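Ectonucleoside triphosphate diphosphohydrolase 4 (Homo sapiens, PDB 6WG5) belongs to the GDA1/CD39 family of nucleoside phosphatases, whose members are built on the actin-like ATPase fold. Local coordinates at residues F56-P61 against L71-M76. Numbering follows the deposited sequence.
Sequences FVYCWP and LDIRQM
Cys-59 and Arg-74 form an antiparallel hydrogen-bonded pair: Cys-59 N reaches Arg-74 O at 2.9 Å, and Arg-74 N returns the bond to Cys-59 O. A third backbone bond, Met-76 N to Val-57 O, is nearly straight at its hydrogen (172°), yet the donor lies 25° from the carbonyl plane. Where direct backbone pairing has stopped, a water bridges the segments, receiving the N-H of Asp-72 and donating to Pro-61 O.

Apolar contacts occupy both faces of the pairing. On one, Trp-60 CG sits between its backbone N and carbonyl carbon (chi1 53°), which lays the indole alongside Ile-73 with one face against Leu-71. Leu-71 CD1 lies over that face, 4.0 Å from the centroid of the five-membered ring, a CH-pi contact; Ile-73 CG1 meets Trp-60 CE3 at 3.7 Å, while Ile-73 CG2 turns to Tyr-58 CB. Helix 479-487 packs on Tyr-58 and Ile-73, and Thr-480 hydrogen-bonds the tyrosine hydroxyl. On the other face, the extended Met-76 runs alongside Val-57, with SD 3.6 Å from Val-57 CG1.

Within 71-76, Arg-74 NH2 and Asp-72 OD2 form a salt bridge at 3.5 Å, whose hydrogen bond is weak.

Asp-72 centres an inverse gamma turn leading into strand 74-75, a short antiparallel addition to strand 53-61, which also pairs with strand 40-48 in a mixed sheet consistent with the actin-like fold of this family.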
loop_
_atom_site.group_PDB
_atom_site.type_symbol
_atom_site.label_atom_id
_atom_site.label_comp_id
_atom_site.label_asym_id
_atom_site.label_seq_id
_atom_site.Cartn_x
_atom_site.Cartn_y
_atom_site.Cartn_z
ATOM N N PHE A 56 0.011 3.978 -16.774
ATOM C CA PHE A 56 -0.557 2.653 -16.982
ATOM C C PHE A 56 -1.756 2.778 -17.907
ATOM O O PHE A 56 -2.609 3.646 -17.704
ATOM C CB PHE A 56 -0.996 2.011 -15.659
ATOM C CG PHE A 56 0.095 1.920 -14.630
ATOM C CD1 PHE A 56 0.778 0.733 -14.429
ATOM C CD2 PHE A 56 0.429 3.018 -13.855
ATOM C CE1 PHE A 56 1.778 0.646 -13.479
ATOM C CE2 PHE A 56 1.428 2.937 -12.906
ATOM C CZ PHE A 56 2.103 1.750 -12.718
ATOM N N VAL A 57 -1.819 1.916 -18.917
ATOM C CA VAL A 57 -2.976 1.831 -19.801
ATOM C C VAL A 57 -3.779 0.603 -19.399
ATOM O O VAL A 57 -3.251 -0.516 -19.377
ATOM C CB VAL A 57 -2.560 1.761 -21.278
ATOM C CG1 VAL A 57 -3.792 1.669 -22.174
ATOM C CG2 VAL A 57 -1.721 2.973 -21.653
ATOM N N TYR A 58 -5.051 0.813 -19.079
ATOM C CA TYR A 58 -5.971 -0.261 -18.748
ATOM C C TYR A 58 -7.037 -0.370 -19.827
ATOM O O TYR A 58 -7.454 0.634 -20.411
ATOM C CB TYR A 58 -6.636 -0.022 -17.390
ATOM C CG TYR A 58 -5.664 0.028 -16.236
ATOM C CD1 TYR A 58 -5.279 -1.131 -15.579
ATOM C CD2 TYR A 58 -5.131 1.234 -15.805
ATOM C CE1 TYR A 58 -4.391 -1.093 -14.526
ATOM C CE2 TYR A 58 -4.242 1.282 -14.751
ATOM C CZ TYR A 58 -3.875 0.116 -14.116
ATOM O OH TYR A 58 -2.990 0.156 -13.064
ATOM N N CYS A 59 -7.472 -1.597 -20.088
ATOM C CA CYS A 59 -8.543 -1.850 -21.035
ATOM C C CYS A 59 -9.546 -2.814 -20.418
ATOM O O CYS A 59 -9.270 -3.473 -19.413
ATOM C CB CYS A 59 -8.005 -2.411 -22.359
ATOM S SG CYS A 59 -7.046 -3.934 -22.197
ATOM N N TRP A 60 -10.726 -2.881 -21.032
ATOM C CA TRP A 60 -11.781 -3.771 -20.569
ATOM C C TRP A 60 -12.751 -4.007 -21.714
ATOM O O TRP A 60 -12.895 -3.142 -22.585
ATOM C CB TRP A 60 -12.518 -3.182 -19.358
ATOM C CG TRP A 60 -13.043 -1.790 -19.570
ATOM C CD1 TRP A 60 -14.264 -1.440 -20.073
ATOM C CD2 TRP A 60 -12.365 -0.562 -19.276
ATOM N NE1 TRP A 60 -14.386 -0.072 -20.111
ATOM C CE2 TRP A 60 -13.235 0.490 -19.628
ATOM C CE3 TRP A 60 -11.107 -0.251 -18.749
ATOM C CZ2 TRP A 60 -12.885 1.830 -19.471
ATOM C CZ3 TRP A 60 -10.763 1.080 -18.595
ATOM C CH2 TRP A 60 -11.648 2.103 -18.954
ATOM N N PRO A 61 -13.422 -5.152 -21.747
ATOM C CA PRO A 61 -14.447 -5.397 -22.763
ATOM C C PRO A 61 -15.766 -4.753 -22.350
ATOM O O PRO A 61 -15.896 -4.176 -21.272
ATOM C CB PRO A 61 -14.544 -6.921 -22.792
ATOM C CG PRO A 61 -14.236 -7.325 -21.392
ATOM C CD PRO A 61 -13.244 -6.317 -20.862
ATOM N N LEU A 71 -16.599 -3.611 -14.003
ATOM C CA LEU A 71 -15.880 -3.748 -15.260
ATOM C C LEU A 71 -14.755 -4.766 -15.117
ATOM O O LEU A 71 -14.178 -4.945 -14.040
ATOM C CB LEU A 71 -15.313 -2.397 -15.704
ATOM C CG LEU A 71 -16.328 -1.310 -16.059
ATOM C CD1 LEU A 71 -15.613 -0.013 -16.407
ATOM C CD2 LEU A 71 -17.219 -1.753 -17.210
ATOM N N ASP A 72 -14.447 -5.441 -16.222
ATOM C CA ASP A 72 -13.372 -6.433 -16.251
ATOM C C ASP A 72 -12.076 -5.750 -16.689
ATOM O O ASP A 72 -11.525 -5.998 -17.762
ATOM C CB ASP A 72 -13.745 -7.586 -17.173
ATOM C CG ASP A 72 -12.911 -8.823 -16.925
ATOM O OD1 ASP A 72 -11.946 -8.743 -16.136
ATOM O OD2 ASP A 72 -13.219 -9.876 -17.522
ATOM N N ILE A 73 -11.590 -4.870 -15.818
ATOM C CA ILE A 73 -10.433 -4.038 -16.130
ATOM C C ILE A 73 -9.159 -4.860 -16.005
ATOM O O ILE A 73 -8.981 -5.632 -15.054
ATOM C CB ILE A 73 -10.399 -2.800 -15.213
ATOM C CG1 ILE A 73 -11.633 -1.932 -15.474
ATOM C CG2 ILE A 73 -9.113 -2.000 -15.431
ATOM C CD1 ILE A 73 -11.670 -0.635 -14.689
ATOM N N ARG A 74 -8.261 -4.683 -16.975
ATOM C CA ARG A 74 -6.971 -5.356 -17.000
ATOM C C ARG A 74 -5.934 -4.404 -17.573
ATOM O O ARG A 74 -6.261 -3.463 -18.300
ATOM C CB ARG A 74 -7.005 -6.634 -17.848
ATOM C CG ARG A 74 -8.159 -7.570 -17.547
ATOM C CD ARG A 74 -8.332 -8.591 -18.658
ATOM N NE ARG A 74 -9.358 -9.580 -18.337
ATOM C CZ ARG A 74 -9.150 -10.661 -17.590
ATOM N NH1 ARG A 74 -7.949 -10.902 -17.077
ATOM N NH2 ARG A 74 -10.147 -11.502 -17.353
ATOM N N GLN A 75 -4.672 -4.655 -17.242
ATOM C CA GLN A 75 -3.588 -3.925 -17.881
ATOM C C GLN A 75 -3.543 -4.256 -19.365
ATOM O O GLN A 75 -3.648 -5.419 -19.764
ATOM C CB GLN A 75 -2.245 -4.270 -17.236
ATOM C CG GLN A 75 -1.990 -3.591 -15.907
ATOM C CD GLN A 75 -0.526 -3.639 -15.516
ATOM O OE1 GLN A 75 0.263 -2.786 -15.921
ATOM N NE2 GLN A 75 -0.155 -4.644 -14.729
ATOM N N MET A 76 -3.389 -3.224 -20.190
ATOM C CA MET A 76 -3.237 -3.448 -21.619
ATOM C C MET A 76 -1.962 -4.237 -21.890
ATOM O O MET A 76 -0.965 -4.121 -21.170
ATOM C CB MET A 76 -3.204 -2.117 -22.370
ATOM C CG MET A 76 -3.264 -2.271 -23.879
ATOM S SD MET A 76 -3.152 -0.702 -24.756
ATOM C CE MET A 76 -3.368 -1.261 -26.446
HETATM O O HOH W 1 -16.180 -5.279 -18.702
#